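Local coordinates for WbbM protein (Klebsiella pneumoniae, PDB 6U4B) that forms a trimer and probably acts as a bifunctional glycosyltransferase that polymerises an O-antigen, at residues A[421-435]-A[514-528]. Residues are numbered along the deposited sequence; the frame is centred on the assembly and turned at random.
Sequences VPLGNNLVAAVKDIV and FYSRVTFLPLEWNVY
Leu427 lies over one face of the Arg517 guanidinium, its CG 3.9 Å above the plane, while Asn425 O, at the edge but tilted somewhat from that plane, accepts from Arg517 NH2 at 2.6 Å. The arginine chain, bent at chi2 and chi3 (-73° and -57°), folds back over the leucine; NH2 also makes a salt bridge to Glu487, and a water joins NE to the side-chain oxygens of Asn425 and Asn426. One face of the Tyr528 ring takes Val435 CG2 in a CH-pi contact, and at its edge the hydroxyl bonds weakly to OD1 of Asp433, the N-cap residue of helix 434-441, which also accepts from Met436 N. Val428 CG1 meets Phe514 CE2 at 3.6 Å. Asn426 ND2 donates to Thr519 OG1 at 2.9 Å, a nearly straight bond (168°) in the amide plane. Between the strands, Thr519 N binds Val428 O, Ala430 N binds Thr519 O and Leu521 N binds Ala430 O; small Ala429 lets Thr519 and Leu521 pack close. Branched Val431 wedges CG2 against Asn526 CB (3.6 Å); the Asn526 amide donates to Gln473 and accepts from His560, a magnesium ligand. Strand 518-521 thus runs parallel to 428-432 in the mixed sheet of the family 8 glycosyltransferase domain, leading toward its metal site.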
ATOM      1  N   VAL A 421      -0.162  10.865 -32.026  1.00 51.41           N
ATOM      2  CA  VAL A 421       0.428  12.050 -32.658  1.00 53.45           C
ATOM      3  C   VAL A 421       0.642  11.773 -34.142  1.00 59.38           C
ATOM      4  O   VAL A 421       1.259  10.750 -34.494  1.00 55.64           O
ATOM      5  CB  VAL A 421       1.744  12.419 -31.972  1.00 48.27           C
ATOM      6  CG1 VAL A 421       2.432  13.553 -32.719  1.00 46.26           C
ATOM      7  CG2 VAL A 421       1.497  12.808 -30.522  1.00 48.91           C
ATOM      8  N   PRO A 422       0.154  12.629 -35.041  1.00 64.11           N
ATOM      9  CA  PRO A 422       0.372  12.400 -36.477  1.00 65.53           C
ATOM     10  C   PRO A 422       1.852  12.499 -36.825  1.00 61.63           C
ATOM     11  O   PRO A 422       2.506  13.504 -36.539  1.00 62.44           O
ATOM     12  CB  PRO A 422      -0.440  13.516 -37.146  1.00 69.50           C
ATOM     13  CG  PRO A 422      -1.403  13.990 -36.089  1.00 70.45           C
ATOM     14  CD  PRO A 422      -0.682  13.814 -34.789  1.00 66.10           C
ATOM     15  N   LEU A 423       2.376  11.441 -37.452  1.00 58.55           N
ATOM     16  CA  LEU A 423       3.787  11.374 -37.805  1.00 56.10           C
ATOM     17  C   LEU A 423       4.072  11.590 -39.284  1.00 58.17           C
ATOM     18  O   LEU A 423       5.200  11.954 -39.624  1.00 55.10           O
ATOM     19  CB  LEU A 423       4.381  10.019 -37.388  1.00 53.53           C
ATOM     20  CG  LEU A 423       5.300  10.002 -36.161  1.00 49.26           C
ATOM     21  CD1 LEU A 423       4.627  10.672 -34.981  1.00 46.80           C
ATOM     22  CD2 LEU A 423       5.695   8.572 -35.820  1.00 47.17           C
ATOM     23  N   GLY A 424       3.095  11.382 -40.163  1.00 59.85           N
ATOM     24  CA  GLY A 424       3.383  11.455 -41.586  1.00 60.01           C
ATOM     25  C   GLY A 424       4.392  10.394 -41.975  1.00 61.95           C
ATOM     26  O   GLY A 424       4.332   9.248 -41.517  1.00 63.66           O
ATOM     27  N   ASN A 425       5.342  10.775 -42.827  1.00 61.75           N
ATOM     28  CA  ASN A 425       6.471   9.912 -43.146  1.00 59.15           C
ATOM     29  C   ASN A 425       7.732  10.302 -42.384  1.00 54.68           C
ATOM     30  O   ASN A 425       8.833   9.900 -42.774  1.00 53.88           O
ATOM     31  CB  ASN A 425       6.737   9.895 -44.655  1.00 63.18           C
ATOM     32  CG  ASN A 425       6.947  11.280 -45.235  1.00 66.39           C
ATOM     33  OD1 ASN A 425       7.198  12.244 -44.512  1.00 66.64           O
ATOM     34  ND2 ASN A 425       6.847  11.382 -46.555  1.00 68.64           N
ATOM     35  N   ASN A 426       7.594  11.081 -41.313  1.00 51.58           N
ATOM     36  CA  ASN A 426       8.726  11.319 -40.430  1.00 49.58           C
ATOM     37  C   ASN A 426       9.166  10.007 -39.795  1.00 48.69           C
ATOM     38  O   ASN A 426       8.368   9.088 -39.591  1.00 43.93           O
ATOM     39  CB  ASN A 426       8.371  12.337 -39.345  1.00 48.97           C
ATOM     40  CG  ASN A 426       8.422  13.765 -39.848  1.00 50.70           C
ATOM     41  OD1 ASN A 426       9.008  14.042 -40.893  1.00 52.34           O
ATOM     42  ND2 ASN A 426       7.819  14.682 -39.100  1.00 45.72           N
ATOM     43  N   LEU A 427      10.459   9.920 -39.489  1.00 50.36           N
ATOM     44  CA  LEU A 427      10.999   8.666 -38.985  1.00 49.12           C
ATOM     45  C   LEU A 427      10.771   8.504 -37.490  1.00 43.36           C
ATOM     46  O   LEU A 427      10.586   7.376 -37.019  1.00 40.84           O
ATOM     47  CB  LEU A 427      12.488   8.570 -39.314  1.00 38.47           C
ATOM     48  CG  LEU A 427      12.793   8.590 -40.812  1.00 47.84           C
ATOM     49  CD1 LEU A 427      14.287   8.446 -41.061  1.00 45.26           C
ATOM     50  CD2 LEU A 427      12.012   7.498 -41.532  1.00 51.15           C
ATOM     51  N   VAL A 428      10.772   9.604 -36.732  1.00 41.63           N
ATOM     52  CA  VAL A 428      10.594   9.553 -35.286  1.00 40.58           C
ATOM     53  C   VAL A 428       9.813  10.769 -34.812  1.00 46.76           C
ATOM     54  O   VAL A 428       9.677  11.774 -35.516  1.00 49.62           O
ATOM     55  CB  VAL A 428      11.938   9.490 -34.520  1.00 40.64           C
ATOM     56  CG1 VAL A 428      12.644   8.164 -34.751  1.00 39.96           C
ATOM     57  CG2 VAL A 428      12.828  10.665 -34.916  1.00 38.76           C
ATOM     58  N   ALA A 429       9.295  10.653 -33.591  1.00 46.66           N
ATOM     59  CA  ALA A 429       8.795  11.780 -32.820  1.00 49.27           C
ATOM     60  C   ALA A 429       9.571  11.825 -31.515  1.00 49.05           C
ATOM     61  O   ALA A 429       9.766  10.786 -30.875  1.00 49.30           O
ATOM     62  CB  ALA A 429       7.293  11.665 -32.557  1.00 45.03           C
ATOM     63  N   ALA A 430      10.027  13.016 -31.132  1.00 42.09           N
ATOM     64  CA  ALA A 430      10.887  13.151 -29.963  1.00 41.96           C
ATOM     65  C   ALA A 430      10.800  14.578 -29.446  1.00 46.15           C
ATOM     66  O   ALA A 430      10.232  15.463 -30.091  1.00 51.22           O
ATOM     67  CB  ALA A 430      12.336  12.769 -30.288  1.00 35.01           C
ATOM     68  N   VAL A 431      11.385  14.793 -28.270  1.00 42.35           N
ATOM     69  CA  VAL A 431      11.378  16.092 -27.610  1.00 41.25           C
ATOM     70  C   VAL A 431      12.683  16.808 -27.920  1.00 43.45           C
ATOM     71  O   VAL A 431      13.765  16.211 -27.836  1.00 45.20           O
ATOM     72  CB  VAL A 431      11.177  15.945 -26.093  1.00 41.65           C
ATOM     73  CG1 VAL A 431      11.134  17.315 -25.432  1.00 41.22           C
ATOM     74  CG2 VAL A 431       9.903  15.164 -25.806  1.00 40.15           C
ATOM     75  N   LYS A 432      12.579  18.085 -28.286  1.00 42.12           N
ATOM     76  CA  LYS A 432      13.756  18.907 -28.525  1.00 41.77           C
ATOM     77  C   LYS A 432      14.638  18.952 -27.284  1.00 43.15           C
ATOM     78  O   LYS A 432      14.157  19.144 -26.165  1.00 46.42           O
ATOM     79  CB  LYS A 432      13.326  20.318 -28.929  1.00 43.75           C
ATOM     80  CG  LYS A 432      14.456  21.249 -29.329  1.00 52.33           C
ATOM     81  CD  LYS A 432      13.978  22.695 -29.287  1.00 57.70           C
ATOM     82  CE  LYS A 432      15.031  23.656 -29.800  1.00 57.59           C
ATOM     83  NZ  LYS A 432      16.372  23.394 -29.208  1.00 59.70           N
ATOM     84  N   ASP A 433      15.939  18.764 -27.487  1.00 43.43           N
ATOM     85  CA  ASP A 433      16.905  18.672 -26.393  1.00 43.20           C
ATOM     86  C   ASP A 433      17.316  20.085 -25.988  1.00 42.92           C
ATOM     87  O   ASP A 433      18.121  20.730 -26.667  1.00 42.63           O
ATOM     88  CB  ASP A 433      18.109  17.837 -26.825  1.00 45.00           C
ATOM     89  CG  ASP A 433      19.021  17.463 -25.666  1.00 50.50           C
ATOM     90  OD1 ASP A 433      18.985  18.138 -24.615  1.00 54.68           O
ATOM     91  OD2 ASP A 433      19.786  16.486 -25.817  1.00 53.40           O
ATOM     92  N   ILE A 434      16.782  20.567 -24.863  1.00 41.33           N
ATOM     93  CA  ILE A 434      17.150  21.907 -24.410  1.00 46.94           C
ATOM     94  C   ILE A 434      18.519  21.927 -23.741  1.00 43.88           C
ATOM     95  O   ILE A 434      19.139  22.994 -23.654  1.00 43.87           O
ATOM     96  CB  ILE A 434      16.090  22.496 -23.464  1.00 47.84           C
ATOM     97  CG1 ILE A 434      16.073  21.756 -22.127  1.00 53.23           C
ATOM     98  CG2 ILE A 434      14.715  22.461 -24.116  1.00 40.66           C
ATOM     99  CD1 ILE A 434      15.077  22.326 -21.140  1.00 57.77           C
ATOM    100  N   VAL A 435      19.016  20.781 -23.271  1.00 42.95           N
ATOM    101  CA  VAL A 435      20.378  20.740 -22.745  1.00 43.07           C
ATOM    102  C   VAL A 435      21.382  20.936 -23.871  1.00 47.18           C
ATOM    103  O   VAL A 435      22.343  21.706 -23.738  1.00 50.10           O
ATOM    104  CB  VAL A 435      20.631  19.427 -21.982  1.00 43.15           C
ATOM    105  CG1 VAL A 435      22.090  19.337 -21.566  1.00 46.24           C
ATOM    106  CG2 VAL A 435      19.729  19.338 -20.764  1.00 42.84           C
ATOM    107  N   PHE A 514      18.158  10.809 -38.600  1.00 42.54           N
ATOM    108  CA  PHE A 514      16.761  11.227 -38.609  1.00 40.93           C
ATOM    109  C   PHE A 514      16.585  12.720 -38.871  1.00 47.60           C
ATOM    110  O   PHE A 514      15.459  13.218 -38.773  1.00 53.18           O
ATOM    111  CB  PHE A 514      16.078  10.861 -37.283  1.00 39.81           C
ATOM    112  CG  PHE A 514      16.197   9.403 -36.906  1.00 44.95           C
ATOM    113  CD1 PHE A 514      16.422   8.431 -37.870  1.00 45.95           C
ATOM    114  CD2 PHE A 514      16.079   9.007 -35.581  1.00 40.12           C
ATOM    115  CE1 PHE A 514      16.532   7.097 -37.520  1.00 46.40           C
ATOM    116  CE2 PHE A 514      16.185   7.673 -35.227  1.00 45.69           C
ATOM    117  CZ  PHE A 514      16.413   6.717 -36.198  1.00 48.24           C
ATOM    118  N   TYR A 515      17.657  13.439 -39.209  1.00 49.27           N
ATOM    119  CA  TYR A 515      17.567  14.888 -39.362  1.00 48.30           C
ATOM    120  C   TYR A 515      16.530  15.267 -40.413  1.00 51.71           C
ATOM    121  O   TYR A 515      16.472  14.669 -41.493  1.00 52.50           O
ATOM    122  CB  TYR A 515      18.925  15.480 -39.741  1.00 50.66           C
ATOM    123  CG  TYR A 515      18.887  16.990 -39.836  1.00 50.82           C
ATOM    124  CD1 TYR A 515      18.657  17.763 -38.705  1.00 51.61           C
ATOM    125  CD2 TYR A 515      19.062  17.639 -41.052  1.00 48.36           C
ATOM    126  CE1 TYR A 515      18.609  19.141 -38.778  1.00 54.10           C
ATOM    127  CE2 TYR A 515      19.016  19.023 -41.134  1.00 55.06           C
ATOM    128  CZ  TYR A 515      18.790  19.764 -39.991  1.00 54.71           C
ATOM    129  OH  TYR A 515      18.741  21.134 -40.050  1.00 57.67           O
ATOM    130  N   SER A 516      15.716  16.272 -40.088  1.00 50.68           N
ATOM    131  CA  SER A 516      14.604  16.765 -40.897  1.00 50.34           C
ATOM    132  C   SER A 516      13.505  15.724 -41.088  1.00 47.09           C
ATOM    133  O   SER A 516      12.619  15.913 -41.931  1.00 51.99           O
ATOM    134  CB  SER A 516      15.075  17.288 -42.263  1.00 56.21           C
ATOM    135  OG  SER A 516      15.488  16.227 -43.103  1.00 61.39           O
ATOM    136  N   ARG A 517      13.534  14.634 -40.328  1.00 48.24           N
ATOM    137  CA  ARG A 517      12.493  13.614 -40.339  1.00 50.31           C
ATOM    138  C   ARG A 517      11.963  13.391 -38.928  1.00 49.85           C
ATOM    139  O   ARG A 517      11.663  12.265 -38.525  1.00 44.95           O
ATOM    140  CB  ARG A 517      13.010  12.302 -40.927  1.00 47.11           C
ATOM    141  CG  ARG A 517      13.786  12.441 -42.237  1.00 50.43           C
ATOM    142  CD  ARG A 517      12.881  12.761 -43.422  1.00 51.85           C
ATOM    143  NE  ARG A 517      11.824  11.767 -43.601  1.00 54.55           N
ATOM    144  CZ  ARG A 517      12.001  10.569 -44.153  1.00 57.23           C
ATOM    145  NH1 ARG A 517      13.201  10.198 -44.579  1.00 55.76           N
ATOM    146  NH2 ARG A 517      10.975   9.737 -44.275  1.00 55.69           N
ATOM    147  N   VAL A 518      11.856  14.466 -38.151  1.00 47.55           N
ATOM    148  CA  VAL A 518      11.519  14.383 -36.733  1.00 47.88           C
ATOM    149  C   VAL A 518      10.278  15.225 -36.470  1.00 48.30           C
ATOM    150  O   VAL A 518      10.253  16.420 -36.787  1.00 48.17           O
ATOM    151  CB  VAL A 518      12.685  14.842 -35.843  1.00 45.63           C
ATOM    152  CG1 VAL A 518      12.266  14.868 -34.384  1.00 43.73           C
ATOM    153  CG2 VAL A 518      13.889  13.938 -36.035  1.00 43.80           C
ATOM    154  N   THR A 519       9.255  14.600 -35.895  1.00 49.52           N
ATOM    155  CA  THR A 519       8.137  15.317 -35.294  1.00 50.51           C
ATOM    156  C   THR A 519       8.522  15.690 -33.868  1.00 46.16           C
ATOM    157  O   THR A 519       9.016  14.847 -33.116  1.00 44.39           O
ATOM    158  CB  THR A 519       6.869  14.462 -35.294  1.00 46.73           C
ATOM    159  OG1 THR A 519       6.401  14.300 -36.639  1.00 53.16           O
ATOM    160  CG2 THR A 519       5.779  15.117 -34.457  1.00 43.27           C
ATOM    161  N   PHE A 520       8.319  16.951 -33.503  1.00 48.56           N
ATOM    162  CA  PHE A 520       8.767  17.445 -32.207  1.00 44.78           C
ATOM    163  C   PHE A 520       7.632  17.353 -31.196  1.00 38.74           C
ATOM    164  O   PHE A 520       6.563  17.940 -31.395  1.00 40.93           O
ATOM    165  CB  PHE A 520       9.302  18.870 -32.330  1.00 44.86           C
ATOM    166  CG  PHE A 520      10.563  18.956 -33.138  1.00 48.17           C
ATOM    167  CD1 PHE A 520      11.760  18.488 -32.623  1.00 44.40           C
ATOM    168  CD2 PHE A 520      10.548  19.479 -34.422  1.00 54.53           C
ATOM    169  CE1 PHE A 520      12.924  18.551 -33.365  1.00 45.68           C
ATOM    170  CE2 PHE A 520      11.711  19.549 -35.170  1.00 55.10           C
ATOM    171  CZ  PHE A 520      12.902  19.084 -34.640  1.00 51.15           C
ATOM    172  N   LEU A 521       7.864  16.596 -30.127  1.00 40.72           N
ATOM    173  CA  LEU A 521       6.907  16.434 -29.048  1.00 40.15           C
ATOM    174  C   LEU A 521       7.048  17.572 -28.040  1.00 40.13           C
ATOM    175  O   LEU A 521       8.144  18.106 -27.842  1.00 43.19           O
ATOM    176  CB  LEU A 521       7.120  15.096 -28.346  1.00 38.09           C
ATOM    177  CG  LEU A 521       6.895  13.856 -29.207  1.00 38.33           C
ATOM    178  CD1 LEU A 521       7.228  12.584 -28.435  1.00 35.63           C
ATOM    179  CD2 LEU A 521       5.461  13.822 -29.714  1.00 40.02           C
ATOM    180  N   PRO A 522       5.951  17.971 -27.399  1.00 43.80           N
ATOM    181  CA  PRO A 522       6.036  19.047 -26.406  1.00 45.97           C
ATOM    182  C   PRO A 522       6.929  18.658 -25.236  1.00 44.96           C
ATOM    183  O   PRO A 522       7.093  17.479 -24.910  1.00 41.98           O
ATOM    184  CB  PRO A 522       4.580  19.248 -25.965  1.00 44.95           C
ATOM    185  CG  PRO A 522       3.867  18.000 -26.375  1.00 48.62           C
ATOM    186  CD  PRO A 522       4.569  17.508 -27.604  1.00 48.75           C
ATOM    187  N   LEU A 523       7.514  19.678 -24.605  1.00 43.02           N
ATOM    188  CA  LEU A 523       8.513  19.460 -23.565  1.00 44.76           C
ATOM    189  C   LEU A 523       7.945  18.729 -22.353  1.00 49.60           C
ATOM    190  O   LEU A 523       8.717  18.173 -21.563  1.00 48.18           O
ATOM    191  CB  LEU A 523       9.112  20.807 -23.149  1.00 42.38           C
ATOM    192  CG  LEU A 523      10.310  20.838 -22.199  1.00 45.44           C
ATOM    193  CD1 LEU A 523      11.421  19.917 -22.676  1.00 50.86           C
ATOM    194  CD2 LEU A 523      10.812  22.264 -22.082  1.00 48.67           C
ATOM    195  N   GLU A 524       6.618  18.709 -22.192  1.00 46.46           N
ATOM    196  CA  GLU A 524       6.007  18.003 -21.070  1.00 47.29           C
ATOM    197  C   GLU A 524       6.299  16.507 -21.095  1.00 45.18           C
ATOM    198  O   GLU A 524       6.150  15.842 -20.064  1.00 49.59           O
ATOM    199  CB  GLU A 524       4.490  18.224 -21.061  1.00 38.49           C
ATOM    200  CG  GLU A 524       4.043  19.638 -20.710  1.00 75.23           C
ATOM    201  CD  GLU A 524       4.290  20.640 -21.825  1.00 71.42           C
ATOM    202  OE1 GLU A 524       4.690  21.784 -21.521  1.00 70.73           O
ATOM    203  OE2 GLU A 524       4.082  20.281 -23.003  1.00 67.00           O
ATOM    204  N   TRP A 525       6.709  15.966 -22.239  1.00 41.87           N
ATOM    205  CA  TRP A 525       6.953  14.537 -22.381  1.00 41.56           C
ATOM    206  C   TRP A 525       8.388  14.134 -22.068  1.00 39.28           C
ATOM    207  O   TRP A 525       8.717  12.947 -22.168  1.00 35.45           O
ATOM    208  CB  TRP A 525       6.579  14.078 -23.795  1.00 41.20           C
ATOM    209  CG  TRP A 525       5.143  13.678 -23.905  1.00 44.89           C
ATOM    210  CD1 TRP A 525       4.157  14.325 -24.593  1.00 45.10           C
ATOM    211  CD2 TRP A 525       4.524  12.546 -23.284  1.00 44.56           C
ATOM    212  NE1 TRP A 525       2.963  13.659 -24.445  1.00 48.36           N
ATOM    213  CE2 TRP A 525       3.162  12.564 -23.645  1.00 47.99           C
ATOM    214  CE3 TRP A 525       4.990  11.518 -22.458  1.00 46.50           C
ATOM    215  CZ2 TRP A 525       2.263  11.591 -23.212  1.00 52.33           C
ATOM    216  CZ3 TRP A 525       4.096  10.554 -22.029  1.00 50.70           C
ATOM    217  CH2 TRP A 525       2.748  10.597 -22.405  1.00 51.77           C
ATOM    218  N   ASN A 526       9.246  15.081 -21.689  1.00 42.60           N
ATOM    219  CA  ASN A 526      10.622  14.761 -21.328  1.00 46.11           C
ATOM    220  C   ASN A 526      11.175  15.826 -20.389  1.00 43.13           C
ATOM    221  O   ASN A 526      12.067  16.593 -20.766  1.00 40.03           O
ATOM    222  CB  ASN A 526      11.494  14.639 -22.581  1.00 42.74           C
ATOM    223  CG  ASN A 526      12.787  13.889 -22.323  1.00 40.02           C
ATOM    224  OD1 ASN A 526      13.280  13.837 -21.196  1.00 37.51           O
ATOM    225  ND2 ASN A 526      13.345  13.301 -23.375  1.00 44.36           N
ATOM    226  N   VAL A 527      10.664  15.873 -19.164  1.00 42.23           N
ATOM    227  CA  VAL A 527      11.005  16.926 -18.216  1.00 41.92           C
ATOM    228  C   VAL A 527      12.178  16.451 -17.366  1.00 44.19           C
ATOM    229  O   VAL A 527      12.054  15.496 -16.594  1.00 43.65           O
ATOM    230  CB  VAL A 527       9.802  17.304 -17.344  1.00 43.05           C
ATOM    231  CG1 VAL A 527      10.177  18.398 -16.350  1.00 39.05           C
ATOM    232  CG2 VAL A 527       8.639  17.753 -18.219  1.00 43.04           C
ATOM    233  N   TYR A 528      13.324  17.116 -17.509  1.00 44.06           N
ATOM    234  CA  TYR A 528      14.445  16.854 -16.620  1.00 51.87           C
ATOM    235  C   TYR A 528      14.061  17.191 -15.185  1.00 60.44           C
ATOM    236  O   TYR A 528      13.436  18.222 -14.918  1.00 55.97           O
ATOM    237  CB  TYR A 528      15.665  17.682 -17.026  1.00 58.84           C
ATOM    238  CG  TYR A 528      16.264  17.336 -18.369  1.00 73.15           C
ATOM    239  CD1 TYR A 528      15.974  18.096 -19.494  1.00 79.18           C
ATOM    240  CD2 TYR A 528      17.138  16.265 -18.509  1.00 75.03           C
ATOM    241  CE1 TYR A 528      16.525  17.794 -20.722  1.00 79.80           C
ATOM    242  CE2 TYR A 528      17.697  15.955 -19.734  1.00 77.75           C
ATOM    243  CZ  TYR A 528      17.386  16.723 -20.836  1.00 81.47           C
ATOM    244  OH  TYR A 528      17.939  16.421 -22.059  1.00 84.59           O
TER
HETATM  245  O   HOH W   1       9.612  13.043 -43.429  1.00 46.45           O
HETATM  246  O   HOH W   2      12.621  12.918 -26.430  1.00 37.18           O
HETATM  247  O   HOH W   3      10.123  19.591 -28.572  1.00 43.27           O